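Local structure of EvdMO1 (Micromonospora carbonacea, 5T39) at residues 75-80 with 143-148; 175-180 with 245-250; 33-38 with 47-52; 194-199 with 210-215. The protein probably transfers a methyl group from S-adenosylmethionine during everninomicin biosynthesis, through the Rossmann-like methyltransferase domain described here with S-adenosyl-L-homocysteine bound. All blocks are in the same frame, centred on the assembly; numbering follows the deposited sequence. Where two conformers were deposited one is given.

Interaction 1. Residues 75-80 with 143-148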
loop_
_atom_site.group_PDB
_atom_site.type_symbol
_atom_site.label_atom_id
_atom_site.label_comp_id
_atom_site.label_asym_id
_atom_site.label_seq_id
_atom_site.Cartn_x
_atom_site.Cartn_y
_atom_site.Cartn_z
ATOM N N GLY A 75 5.112 9.888 16.202
ATOM C CA GLY A 75 4.922 11.300 15.959
ATOM C C GLY A 75 4.334 11.648 14.613
ATOM O O GLY A 75 4.188 12.830 14.305
ATOM N N ALA A 76 3.976 10.666 13.787
ATOM C CA ALA A 76 3.553 10.965 12.424
ATOM C C ALA A 76 2.244 11.741 12.386
ATOM O O ALA A 76 1.232 11.327 12.968
ATOM C CB ALA A 76 3.387 9.678 11.628
ATOM N N THR A 77 2.260 12.856 11.663
ATOM C CA THR A 77 1.065 13.653 11.425
ATOM C C THR A 77 0.718 13.795 9.955
ATOM O O THR A 77 -0.371 14.275 9.644
ATOM C CB THR A 77 1.197 15.068 12.023
ATOM O OG1 THR A 77 2.257 15.771 11.370
ATOM C CG2 THR A 77 1.431 15.020 13.534
ATOM N N ARG A 78 1.614 13.442 9.045
ATOM C CA ARG A 78 1.362 13.514 7.613
ATOM C C ARG A 78 1.919 12.232 7.003
ATOM O O ARG A 78 3.132 12.025 7.061
ATOM C CB ARG A 78 2.080 14.752 7.063
ATOM C CG ARG A 78 1.972 15.005 5.577
ATOM C CD ARG A 78 0.612 15.487 5.163
ATOM N NE ARG A 78 0.503 15.614 3.714
ATOM C CZ ARG A 78 -0.649 15.543 3.063
ATOM N NH1 ARG A 78 -1.766 15.336 3.744
ATOM N NH2 ARG A 78 -0.690 15.645 1.744
ATOM N N ILE A 79 1.053 11.390 6.436
ATOM C CA ILE A 79 1.411 10.056 5.974
ATOM C C ILE A 79 1.081 9.923 4.500
ATOM O O ILE A 79 0.033 10.394 4.051
ATOM C CB ILE A 79 0.618 8.994 6.778
ATOM C CG1 ILE A 79 0.960 9.063 8.268
ATOM C CG2 ILE A 79 0.895 7.579 6.256
ATOM C CD1 ILE A 79 0.055 8.216 9.127
ATOM N N LEU A 80 1.943 9.227 3.767
ATOM C CA LEU A 80 1.704 8.857 2.380
ATOM C C LEU A 80 1.463 7.357 2.330
ATOM O O LEU A 80 2.312 6.589 2.797
ATOM C CB LEU A 80 2.922 9.214 1.519
ATOM C CG LEU A 80 2.852 8.823 0.045
ATOM C CD1 LEU A 80 1.712 9.547 -0.652
ATOM C CD2 LEU A 80 4.177 9.130 -0.632
ATOM N N ARG A 143 6.478 16.646 1.852
ATOM C CA ARG A 143 7.189 15.832 2.824
ATOM C C ARG A 143 6.192 15.085 3.694
ATOM O O ARG A 143 5.131 15.618 4.039
ATOM C CB ARG A 143 8.065 16.709 3.720
ATOM C CG ARG A 143 8.959 15.931 4.680
ATOM C CD ARG A 143 9.961 16.854 5.366
ATOM N NE ARG A 143 10.928 16.113 6.169
ATOM C CZ ARG A 143 10.748 15.748 7.428
ATOM N NH1 ARG A 143 9.640 16.064 8.067
ATOM N NH2 ARG A 143 11.685 15.064 8.060
ATOM N N PHE A 144 6.561 13.874 4.084
ATOM C CA PHE A 144 5.745 13.030 4.935
ATOM C C PHE A 144 6.588 12.507 6.085
ATOM O O PHE A 144 7.784 12.252 5.936
ATOM C CB PHE A 144 5.171 11.851 4.145
ATOM C CG PHE A 144 4.321 12.293 3.003
ATOM C CD1 PHE A 144 2.966 12.471 3.161
ATOM C CD2 PHE A 144 4.886 12.592 1.773
ATOM C CE1 PHE A 144 2.178 12.932 2.115
ATOM C CE2 PHE A 144 4.120 13.051 0.739
ATOM C CZ PHE A 144 2.763 13.218 0.903
ATOM N N ASP A 145 5.945 12.308 7.222
ATOM C CA ASP A 145 6.633 11.695 8.344
ATOM C C ASP A 145 6.965 10.234 8.065
ATOM O O ASP A 145 7.972 9.715 8.562
ATOM C CB ASP A 145 5.765 11.812 9.581
ATOM C CG ASP A 145 5.543 13.251 9.981
ATOM O OD1 ASP A 145 6.538 13.953 10.202
ATOM O OD2 ASP A 145 4.382 13.692 10.065
ATOM N N ALA A 146 6.122 9.544 7.307
ATOM C CA ALA A 146 6.365 8.152 6.990
ATOM C C ALA A 146 5.488 7.769 5.808
ATOM O O ALA A 146 4.464 8.405 5.519
ATOM C CB ALA A 146 6.097 7.243 8.193
ATOM N N VAL A 147 5.917 6.712 5.134
ATOM C CA VAL A 147 5.257 6.141 3.969
ATOM C C VAL A 147 4.816 4.726 4.311
ATOM O O VAL A 147 5.616 3.934 4.822
ATOM C CB VAL A 147 6.216 6.101 2.763
ATOM C CG1 VAL A 147 5.581 5.434 1.564
ATOM C CG2 VAL A 147 6.692 7.496 2.423
ATOM N N LEU A 148 3.557 4.405 4.030
ATOM C CA LEU A 148 3.067 3.037 4.097
ATOM C C LEU A 148 3.139 2.458 2.694
ATOM O O LEU A 148 2.565 3.025 1.756
ATOM C CB LEU A 148 1.633 2.984 4.630
ATOM C CG LEU A 148 0.988 1.590 4.643
ATOM C CD1 LEU A 148 1.787 0.614 5.490
ATOM C CD2 LEU A 148 -0.442 1.666 5.146
#

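Interaction 2. Residues 175-180 with 245-250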
loop_
_atom_site.group_PDB
_atom_site.type_symbol
_atom_site.label_atom_id
_atom_site.label_comp_id
_atom_site.label_asym_id
_atom_site.label_seq_id
_atom_site.Cartn_x
_atom_site.Cartn_y
_atom_site.Cartn_z
ATOM N N LEU A 175 7.158 -1.192 5.209
ATOM C CA LEU A 175 7.170 -1.957 3.969
ATOM C C LEU A 175 6.714 -3.380 4.255
ATOM O O LEU A 175 7.350 -4.089 5.033
ATOM C CB LEU A 175 8.587 -1.974 3.393
ATOM C CG LEU A 175 8.773 -2.822 2.134
ATOM C CD1 LEU A 175 8.011 -2.201 0.968
ATOM C CD2 LEU A 175 10.249 -2.968 1.814
ATOM N N SER A 176 5.643 -3.810 3.596
ATOM C CA SER A 176 5.190 -5.193 3.659
ATOM C C SER A 176 5.224 -5.720 2.235
ATOM O O SER A 176 4.588 -5.138 1.349
ATOM C CB SER A 176 3.782 -5.254 4.240
ATOM O OG SER A 176 3.299 -6.581 4.282
ATOM N N THR A 177 6.009 -6.775 2.001
ATOM C CA THR A 177 6.211 -7.257 0.646
ATOM C C THR A 177 6.576 -8.730 0.648
ATOM O O THR A 177 7.085 -9.268 1.632
ATOM C CB THR A 177 7.317 -6.447 -0.058
ATOM O OG1 THR A 177 7.359 -6.791 -1.446
ATOM C CG2 THR A 177 8.681 -6.643 0.581
ATOM N N HIS A 178 6.352 -9.359 -0.498
ATOM C CA HIS A 178 7.023 -10.608 -0.798
ATOM C C HIS A 178 8.418 -10.350 -1.361
ATOM O O HIS A 178 8.721 -9.280 -1.895
ATOM C CB HIS A 178 6.259 -11.394 -1.852
ATOM C CG HIS A 178 4.886 -11.798 -1.431
ATOM N ND1 HIS A 178 4.646 -12.586 -0.328
ATOM C CD2 HIS A 178 3.678 -11.548 -1.988
ATOM C CE1 HIS A 178 3.345 -12.789 -0.212
ATOM N NE2 HIS A 178 2.735 -12.173 -1.208
ATOM N N TYR A 179 9.257 -11.374 -1.257
ATOM C CA TYR A 179 10.527 -11.430 -1.960
ATOM C C TYR A 179 10.734 -12.887 -2.355
ATOM O O TYR A 179 10.014 -13.777 -1.898
ATOM C CB TYR A 179 11.693 -10.821 -1.148
ATOM C CG TYR A 179 12.098 -11.617 0.063
ATOM C CD1 TYR A 179 11.577 -11.346 1.327
ATOM C CD2 TYR A 179 13.012 -12.655 -0.057
ATOM C CE1 TYR A 179 11.959 -12.097 2.431
ATOM C CE2 TYR A 179 13.393 -13.401 1.031
ATOM C CZ TYR A 179 12.864 -13.131 2.270
ATOM O OH TYR A 179 13.253 -13.915 3.336
ATOM N N TRP A 180 11.704 -13.130 -3.225
ATOM C CA TRP A 180 11.944 -14.461 -3.765
ATOM C C TRP A 180 13.059 -15.129 -2.975
ATOM O O TRP A 180 14.102 -14.518 -2.733
ATOM C CB TRP A 180 12.318 -14.360 -5.240
ATOM C CG TRP A 180 12.428 -15.681 -5.910
ATOM C CD1 TRP A 180 13.564 -16.246 -6.400
ATOM C CD2 TRP A 180 11.369 -16.622 -6.164
ATOM N NE1 TRP A 180 13.285 -17.470 -6.948
ATOM C CE2 TRP A 180 11.947 -17.730 -6.815
ATOM C CE3 TRP A 180 9.994 -16.635 -5.908
ATOM C CZ2 TRP A 180 11.199 -18.838 -7.221
ATOM C CZ3 TRP A 180 9.250 -17.741 -6.316
ATOM C CH2 TRP A 180 9.859 -18.825 -6.960
ATOM N N CYS A 245 8.572 -15.678 -0.212
ATOM C CA CYS A 245 8.824 -15.265 1.159
ATOM C C CYS A 245 7.995 -14.022 1.456
ATOM O O CYS A 245 7.620 -13.280 0.545
ATOM C CB CYS A 245 10.303 -14.933 1.352
ATOM S SG CYS A 245 11.411 -16.333 1.077
ATOM N N ASP A 246 7.746 -13.785 2.748
ATOM C CA ASP A 246 6.985 -12.633 3.216
ATOM C C ASP A 246 7.830 -11.863 4.219
ATOM O O ASP A 246 8.492 -12.472 5.063
ATOM C CB ASP A 246 5.712 -13.063 3.970
ATOM C CG ASP A 246 4.840 -14.032 3.201
ATOM O OD1 ASP A 246 4.962 -14.162 1.968
ATOM O OD2 ASP A 246 4.006 -14.673 3.867
ATOM N N ILE A 247 7.782 -10.534 4.174
ATOM C CA ILE A 247 8.510 -9.740 5.155
ATOM C C ILE A 247 7.768 -8.433 5.405
ATOM O O ILE A 247 7.141 -7.853 4.506
ATOM C CB ILE A 247 9.986 -9.529 4.728
ATOM C CG1 ILE A 247 10.865 -9.140 5.922
ATOM C CG2 ILE A 247 10.092 -8.511 3.596
ATOM C CD1 ILE A 247 12.350 -9.124 5.589
ATOM N N VAL A 248 7.854 -7.970 6.649
ATOM C CA VAL A 248 7.421 -6.638 7.044
ATOM C C VAL A 248 8.605 -5.986 7.731
ATOM O O VAL A 248 9.131 -6.529 8.709
ATOM C CB VAL A 248 6.201 -6.670 7.980
ATOM C CG1 VAL A 248 5.762 -5.253 8.314
ATOM C CG2 VAL A 248 5.047 -7.465 7.369
ATOM N N VAL A 249 9.019 -4.831 7.232
ATOM C CA VAL A 249 10.140 -4.112 7.811
ATOM C C VAL A 249 9.772 -2.654 7.978
ATOM O O VAL A 249 8.933 -2.104 7.253
ATOM C CB VAL A 249 11.445 -4.206 6.997
ATOM C CG1 VAL A 249 11.811 -5.635 6.722
ATOM C CG2 VAL A 249 11.370 -3.429 5.713
ATOM N N VAL A 250 10.431 -2.024 8.937
ATOM C CA VAL A 250 10.433 -0.584 9.086
ATOM C C VAL A 250 11.810 -0.093 8.680
ATOM O O VAL A 250 12.820 -0.522 9.247
ATOM C CB VAL A 250 10.120 -0.172 10.531
ATOM C CG1 VAL A 250 10.164 1.337 10.655
ATOM C CG2 VAL A 250 8.777 -0.726 10.974
HETATM O O HOH W 1 4.425 -9.575 4.464
#

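Interaction 3. Residues 33-38 with 47-52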
loop_
_atom_site.group_PDB
_atom_site.type_symbol
_atom_site.label_atom_id
_atom_site.label_comp_id
_atom_site.label_asym_id
_atom_site.label_seq_id
_atom_site.Cartn_x
_atom_site.Cartn_y
_atom_site.Cartn_z
ATOM N N GLU A 33 -23.385 -0.453 -7.199
ATOM C CA GLU A 33 -22.831 0.068 -8.442
ATOM C C GLU A 33 -21.331 -0.149 -8.518
ATOM O O GLU A 33 -20.794 -0.346 -9.609
ATOM C CB GLU A 33 -23.154 1.553 -8.550
ATOM C CG GLU A 33 -22.736 2.189 -9.855
ATOM C CD GLU A 33 -23.267 3.600 -9.948
ATOM O OE1 GLU A 33 -22.990 4.392 -9.029
ATOM O OE2 GLU A 33 -24.000 3.912 -10.910
ATOM N N LEU A 34 -20.648 -0.146 -7.375
ATOM C CA LEU A 34 -19.198 -0.293 -7.314
ATOM C C LEU A 34 -18.728 -1.747 -7.357
ATOM O O LEU A 34 -17.519 -1.982 -7.442
ATOM C CB LEU A 34 -18.680 0.405 -6.054
ATOM C CG LEU A 34 -18.774 1.931 -6.073
ATOM C CD1 LEU A 34 -18.616 2.473 -4.659
ATOM C CD2 LEU A 34 -17.735 2.540 -6.996
ATOM N N GLU A 35 -19.633 -2.721 -7.325
ATOM C CA GLU A 35 -19.211 -4.115 -7.407
ATOM C C GLU A 35 -18.537 -4.377 -8.752
ATOM O O GLU A 35 -18.924 -3.794 -9.769
ATOM C CB GLU A 35 -20.403 -5.053 -7.237
ATOM C CG GLU A 35 -21.036 -4.960 -5.854
ATOM C CD GLU A 35 -21.855 -6.170 -5.459
ATOM O OE1 GLU A 35 -23.090 -6.014 -5.339
ATOM O OE2 GLU A 35 -21.273 -7.249 -5.206
ATOM N N PRO A 36 -17.561 -5.294 -8.808
ATOM C CA PRO A 36 -17.126 -6.173 -7.717
ATOM C C PRO A 36 -16.081 -5.532 -6.808
ATOM O O PRO A 36 -15.101 -4.940 -7.284
ATOM C CB PRO A 36 -16.508 -7.363 -8.457
ATOM C CG PRO A 36 -15.970 -6.756 -9.726
ATOM C CD PRO A 36 -16.980 -5.698 -10.102
ATOM N N TRP A 37 -16.274 -5.702 -5.506
ATOM C CA TRP A 37 -15.291 -5.309 -4.514
ATOM C C TRP A 37 -14.247 -6.400 -4.320
ATOM O O TRP A 37 -14.506 -7.592 -4.522
ATOM C CB TRP A 37 -15.965 -5.052 -3.165
ATOM C CG TRP A 37 -16.865 -3.838 -3.137
ATOM C CD1 TRP A 37 -18.068 -3.669 -3.778
ATOM C CD2 TRP A 37 -16.629 -2.634 -2.408
ATOM N NE1 TRP A 37 -18.577 -2.425 -3.496
ATOM C CE2 TRP A 37 -17.719 -1.776 -2.648
ATOM C CE3 TRP A 37 -15.605 -2.204 -1.556
ATOM C CZ2 TRP A 37 -17.792 -0.513 -2.091
ATOM C CZ3 TRP A 37 -15.688 -0.965 -1.000
ATOM C CH2 TRP A 37 -16.762 -0.122 -1.274
ATOM N N VAL A 38 -13.066 -5.976 -3.874
ATOM C CA VAL A 38 -11.983 -6.888 -3.526
ATOM C C VAL A 38 -12.106 -7.348 -2.089
ATOM O O VAL A 38 -11.936 -8.530 -1.788
ATOM C CB VAL A 38 -10.617 -6.217 -3.783
ATOM C CG1 VAL A 38 -9.468 -7.101 -3.289
ATOM C CG2 VAL A 38 -10.458 -5.903 -5.245
ATOM N N ARG A 47 -23.915 -5.976 5.568
ATOM C CA ARG A 47 -22.938 -6.413 4.577
ATOM C C ARG A 47 -23.524 -6.107 3.211
ATOM O O ARG A 47 -24.402 -6.819 2.724
ATOM C CB ARG A 47 -22.679 -7.901 4.737
ATOM C CG ARG A 47 -21.631 -8.467 3.798
ATOM C CD ARG A 47 -20.239 -8.099 4.258
ATOM N NE ARG A 47 -19.207 -8.904 3.612
ATOM C CZ ARG A 47 -17.913 -8.594 3.605
ATOM N NH1 ARG A 47 -17.486 -7.488 4.202
ATOM N NH2 ARG A 47 -17.045 -9.390 2.992
ATOM N N TYR A 48 -23.027 -5.052 2.592
ATOM C CA TYR A 48 -23.548 -4.643 1.297
ATOM C C TYR A 48 -22.916 -5.420 0.153
ATOM O O TYR A 48 -23.596 -5.746 -0.822
ATOM C CB TYR A 48 -23.299 -3.150 1.128
ATOM C CG TYR A 48 -24.148 -2.289 2.036
ATOM C CD1 TYR A 48 -23.655 -1.773 3.229
ATOM C CD2 TYR A 48 -25.455 -2.002 1.696
ATOM C CE1 TYR A 48 -24.455 -0.985 4.052
ATOM C CE2 TYR A 48 -26.252 -1.216 2.490
ATOM C CZ TYR A 48 -25.750 -0.712 3.667
ATOM O OH TYR A 48 -26.570 0.074 4.433
ATOM N N ALA A 49 -21.623 -5.710 0.239
ATOM C CA ALA A 49 -20.906 -6.353 -0.846
ATOM C C ALA A 49 -19.872 -7.294 -0.269
ATOM O O ALA A 49 -19.267 -7.020 0.766
ATOM C CB ALA A 49 -20.208 -5.323 -1.733
ATOM N N GLU A 50 -19.658 -8.394 -0.972
ATOM C CA GLU A 50 -18.662 -9.384 -0.615
ATOM C C GLU A 50 -17.391 -9.135 -1.411
ATOM O O GLU A 50 -17.400 -8.544 -2.496
ATOM C CB GLU A 50 -19.202 -10.793 -0.885
ATOM C CG GLU A 50 -20.424 -11.137 -0.025
ATOM C CD GLU A 50 -20.079 -11.444 1.416
ATOM O OE1 GLU A 50 -21.009 -11.499 2.246
ATOM O OE2 GLU A 50 -18.888 -11.643 1.723
ATOM N N GLY A 51 -16.284 -9.600 -0.849
ATOM C CA GLY A 51 -14.992 -9.489 -1.485
ATOM C C GLY A 51 -14.645 -10.724 -2.282
ATOM O O GLY A 51 -15.444 -11.650 -2.446
ATOM N N SER A 52 -13.422 -10.729 -2.784
ATOM C CA SER A 52 -13.021 -11.753 -3.726
ATOM C C SER A 52 -12.490 -12.979 -3.003
ATOM O O SER A 52 -12.379 -13.025 -1.775
ATOM C CB SER A 52 -11.993 -11.190 -4.692
ATOM O OG SER A 52 -10.810 -10.945 -3.991
HETATM O O HOH W 2 -18.587 -7.108 -4.559
HETATM O O HOH W 3 -21.058 -9.184 -3.330
#

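Interaction 4. Residues 194-199 with 210-215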
loop_
_atom_site.group_PDB
_atom_site.type_symbol
_atom_site.label_atom_id
_atom_site.label_comp_id
_atom_site.label_asym_id
_atom_site.label_seq_id
_atom_site.Cartn_x
_atom_site.Cartn_y
_atom_site.Cartn_z
ATOM N N VAL A 194 17.080 -10.233 -9.641
ATOM C CA VAL A 194 15.657 -10.060 -9.884
ATOM C C VAL A 194 15.051 -11.300 -10.518
ATOM O O VAL A 194 15.650 -11.932 -11.396
ATOM C CB VAL A 194 15.368 -8.816 -10.755
ATOM C CG1 VAL A 194 15.776 -7.567 -10.018
ATOM C CG2 VAL A 194 16.063 -8.892 -12.110
ATOM N N LYS A 195 13.828 -11.609 -10.094
ATOM C CA LYS A 195 12.957 -12.580 -10.736
ATOM C C LYS A 195 11.972 -11.776 -11.571
ATOM O O LYS A 195 11.104 -11.087 -11.027
ATOM C CB LYS A 195 12.242 -13.449 -9.700
ATOM C CG LYS A 195 11.448 -14.575 -10.341
ATOM C CD LYS A 195 10.933 -15.592 -9.353
ATOM C CE LYS A 195 10.228 -16.738 -10.069
ATOM N NZ LYS A 195 11.062 -17.344 -11.150
ATOM N N HIS A 196 12.133 -11.845 -12.888
ATOM C CA HIS A 196 11.383 -11.020 -13.826
ATOM C C HIS A 196 10.282 -11.869 -14.428
ATOM O O HIS A 196 10.560 -12.820 -15.156
ATOM C CB HIS A 196 12.324 -10.506 -14.906
ATOM C CG HIS A 196 11.701 -9.535 -15.852
ATOM N ND1 HIS A 196 12.260 -9.247 -17.076
ATOM C CD2 HIS A 196 10.588 -8.771 -15.754
ATOM C CE1 HIS A 196 11.521 -8.342 -17.688
ATOM N NE2 HIS A 196 10.490 -8.048 -16.916
ATOM N N VAL A 197 9.036 -11.543 -14.108
ATOM C CA VAL A 197 7.909 -12.378 -14.488
ATOM C C VAL A 197 6.748 -11.533 -14.987
ATOM O O VAL A 197 6.631 -10.342 -14.698
ATOM C CB VAL A 197 7.443 -13.307 -13.346
ATOM C CG1 VAL A 197 8.547 -14.261 -12.942
ATOM C CG2 VAL A 197 6.979 -12.512 -12.152
ATOM N N ARG A 198 5.860 -12.184 -15.724
ATOM C CA ARG A 198 4.616 -11.556 -16.133
ATOM C C ARG A 198 3.758 -11.284 -14.903
ATOM O O ARG A 198 3.729 -12.081 -13.964
ATOM C CB ARG A 198 3.880 -12.527 -17.051
ATOM C CG ARG A 198 2.925 -11.903 -17.991
ATOM C CD ARG A 198 3.627 -11.152 -19.082
ATOM N NE ARG A 198 2.648 -10.730 -20.056
ATOM C CZ ARG A 198 2.910 -9.936 -21.078
ATOM N NH1 ARG A 198 4.141 -9.482 -21.259
ATOM N NH2 ARG A 198 1.937 -9.606 -21.917
ATOM N N GLU A 199 3.048 -10.156 -14.902
ATOM C CA GLU A 199 2.148 -9.834 -13.794
ATOM C C GLU A 199 0.908 -10.706 -13.895
ATOM O O GLU A 199 0.061 -10.504 -14.773
ATOM C CB GLU A 199 1.784 -8.351 -13.820
ATOM C CG GLU A 199 0.687 -7.910 -12.827
ATOM C CD GLU A 199 1.013 -8.161 -11.374
ATOM O OE1 GLU A 199 1.084 -9.327 -10.955
ATOM O OE2 GLU A 199 1.197 -7.186 -10.627
ATOM N N SER A 210 1.997 -2.415 -15.235
ATOM C CA SER A 210 2.822 -2.888 -16.336
ATOM C C SER A 210 2.513 -4.359 -16.608
ATOM O O SER A 210 1.919 -5.047 -15.783
ATOM C CB SER A 210 4.310 -2.718 -16.007
ATOM O OG SER A 210 4.693 -1.356 -15.872
ATOM N N VAL A 211 2.947 -4.853 -17.770
ATOM C CA VAL A 211 2.702 -6.257 -18.087
ATOM C C VAL A 211 3.548 -7.177 -17.225
ATOM O O VAL A 211 3.227 -8.364 -17.091
ATOM C CB VAL A 211 2.941 -6.563 -19.585
ATOM C CG1 VAL A 211 1.978 -5.773 -20.459
ATOM C CG2 VAL A 211 4.396 -6.298 -19.980
ATOM N N ASP A 212 4.636 -6.651 -16.655
ATOM C CA ASP A 212 5.640 -7.423 -15.947
ATOM C C ASP A 212 5.920 -6.802 -14.585
ATOM O O ASP A 212 5.552 -5.652 -14.301
ATOM C CB ASP A 212 6.943 -7.524 -16.765
ATOM C CG ASP A 212 7.500 -6.169 -17.228
ATOM O OD1 ASP A 212 8.739 -6.094 -17.432
ATOM O OD2 ASP A 212 6.736 -5.203 -17.436
ATOM N N VAL A 213 6.570 -7.600 -13.737
ATOM C CA VAL A 213 7.050 -7.173 -12.431
ATOM C C VAL A 213 8.427 -7.783 -12.212
ATOM O O VAL A 213 8.821 -8.735 -12.884
ATOM C CB VAL A 213 6.097 -7.599 -11.285
ATOM C CG1 VAL A 213 4.728 -7.016 -11.486
ATOM C CG2 VAL A 213 6.011 -9.118 -11.150
ATOM N N ARG A 214 9.153 -7.244 -11.230
ATOM C CA ARG A 214 10.388 -7.873 -10.778
ATOM C C ARG A 214 10.341 -8.049 -9.274
ATOM O O ARG A 214 10.124 -7.081 -8.539
ATOM C CB ARG A 214 11.629 -7.072 -11.157
ATOM C CG ARG A 214 11.890 -7.083 -12.638
ATOM C CD ARG A 214 13.173 -6.368 -12.994
ATOM N NE ARG A 214 13.465 -6.380 -14.425
ATOM C CZ ARG A 214 12.985 -5.508 -15.295
ATOM N NH1 ARG A 214 12.153 -4.561 -14.910
ATOM N NH2 ARG A 214 13.315 -5.604 -16.576
ATOM N N TRP A 215 10.538 -9.278 -8.828
ATOM C CA TRP A 215 10.745 -9.569 -7.420
ATOM C C TRP A 215 12.240 -9.557 -7.137
ATOM O O TRP A 215 13.050 -9.853 -8.010
ATOM C CB TRP A 215 10.190 -10.945 -7.057
ATOM C CG TRP A 215 8.706 -11.100 -7.072
ATOM C CD1 TRP A 215 7.806 -10.514 -7.910
ATOM C CD2 TRP A 215 7.952 -11.932 -6.193
ATOM N NE1 TRP A 215 6.531 -10.936 -7.604
ATOM C CE2 TRP A 215 6.598 -11.808 -6.551
ATOM C CE3 TRP A 215 8.294 -12.777 -5.139
ATOM C CZ2 TRP A 215 5.585 -12.492 -5.881
ATOM C CZ3 TRP A 215 7.300 -13.459 -4.491
ATOM C CH2 TRP A 215 5.959 -13.315 -4.860
HETATM O O HOH W 4 0.546 -9.174 -17.551
#

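Interaction 1. Residues 75-80 with 143-148
F144 reaches across R78, I79 and L80 and carries most of the side-chain packing between these two parallel strands. Its CB starts 3.6 Å from R78 O, and CG, set anti to the carbonyl carbon (chi1 -60°), turns the ring along the other strand. CD1 comes down on the backbone, 3.4 Å from I79 C. In the conformer described, R78 NE lies 3.5 Å from CE1, in an oblique approach with ring and guanidinium planes 20° apart. One face of the ring is filled by L80 CB, which sits 3.6 Å from the ring centroid in a CH-pi contact, and at the far end CZ meets L80 CD1 at 4.1 Å. An alanine in place of F144 is likely to leave L80 CB without the ring face it packs on and to open a gap beside V169. Beside it, D145 OD2 takes two backbone bonds, from T77 N (2.8 Å) and R78 N (3.0 Å), while D145 N returns one to R78 O; the carboxylate thus closes the start of the pairing. Further along, L80 N binds A146 O and L148 N binds L80 O, the usual parallel pattern. I79 and A146 pack on F69 of helix 62-72, and L80, F144 and V147 pack on V169 of helix 159-169, placing the pair in the middle of the sheet with helices on both faces.

Interaction 2. Residues 175-180 with 245-250
L175-V249, T177-I247 and Y179-C245 form the hydrogen-bonded pairs of an antiparallel pairing whose axes approach to 4.7 Å, each pair closed by two backbone bonds. Y179 CG lies between its backbone N and carbonyl carbon (chi1 69°), which lays the ring over C245: C245 CB sits 3.4 Å from the ring centroid over one face, and SG makes an oblique sulfur-aromatic contact. I247 CG2 touches the ring edge and also T177 CG2 at 3.8 Å. A serine in place of Y179 would probably uncover C245 and leave E238, the partner of Y179 OH, without its mate. Toward the other face, H178 ND1 gives a bond to C245 O (3.2 Å) and a weak one to D246 OD1. Because H178 ND1 and Y179 N reach C245 O from opposite faces of its carbonyl plane, that oxygen is gripped twice. D246 OD2 is salt-bridged to R239. Strand 244-252 inserted antiparallel between 172-180 and 232-239 gives the order 3-2-1-4-5-7-6, the signature of class I methyltransferases.

Interaction 3. Residues 33-38 with 47-52
W37 and A49 meet where the loop after helix 24-33 folds against the hairpin of strands 41-43 and 46-49, whose second strand carries a classic beta bulge, Y48 and A49 both facing F41. A49 CB reaches the five-membered part of the indole, 3.4 Å from W37 CD1. The indole itself is tied down by W37 NE1 bonding to A31 O, and its ring also meets F41. Further on, S52 N gives V38 O a bond of 2.8 Å at 165°, entering from above the carbonyl plane instead of along a lone pair. G51 CA comes within 3.2 Å of V38 O, and a CB on this glycine would probably clash with that oxygen. Between the two segments lies a charged, hydrated patch. One water donates to E35 OE2 and to E50 O and accepts from W37 N (2.9 Å); a second donates to E35 OE2 (2.7 Å) and accepts from E50 N. R47 NH2 forms a salt bridge with E50 OE2 of the same segment, 47-52, while S52 OG goes to E203. The polar links of the E35 carboxylate to E50 thus run through two waters, its negative charge probably eased by the hydrogen bonds they donate to it, and the direct hold rests on one backbone bond and the W37-A49 packing.

Interaction 4. Residues 194-199 with 210-215
H196 and R214 stack on the same side of this antiparallel pair: the guanidinium lies flat on the imidazole, centres 3.9 Å apart and planes at 22°, with R214 NH2 nearest H196 CE1 over one ring face. The edge of the same imidazole is used by D212. H196 NE2 donates an almost straight bond to D212 OD1 (2.7 Å), lying in the ring plane and meeting the anti lone pair of the oxygen, although ring and carboxylate planes are turned 48° apart. D212 CG stands between its backbone N and carbonyl carbon (chi1 53°), which brings the carboxylate beside the ring. R214 CD touches V194 CG2 at 3.9 Å, and R214 NH1 bonds to R157 O, so the chain of the arginine packs on V194 while its tip is held by R157. On the opposite face of the sheet V197 CG2 packs on V213 CG2 at 3.7 Å. At the end where the chain loops over between the two strands, the R198 guanidinium lies with one face over V211 CB, NH1 being 3.4 Å from V211 CG2. E199 N binds V211 O at 2.8 Å, and its OE2, bonded to H155 and G208, passes V213 CG1. The H196 ring thus has a cation over one face and an anion at its edge; R214 would probably disfavour a positive charge on the imidazole, whereas D212 would partly offset that effect.

Overall arrangement
Along the chain the order is interaction 3, then 1, then 2, with interaction 4 nested inside the loop that interaction 2 closes. Interactions 1 and 2 belong to the seven-stranded mixed sheet, centres about 20 Å apart, and strands 146-150 and 172-180 are neighbours in it. Interaction 4 forms part of a separate three-stranded antiparallel sheet that touches interaction 2, where H178 and W180 pack against W215 and K195. Interaction 3 stands alone, its centre about 28 Å from those of interactions 2 and 4 and 30 Å from that of interaction 1. Each comes within about 6 or 7 Å of the bound S-adenosyl-L-homocysteine through one side chain, which is consistent with all four lying around the cofactor pocket.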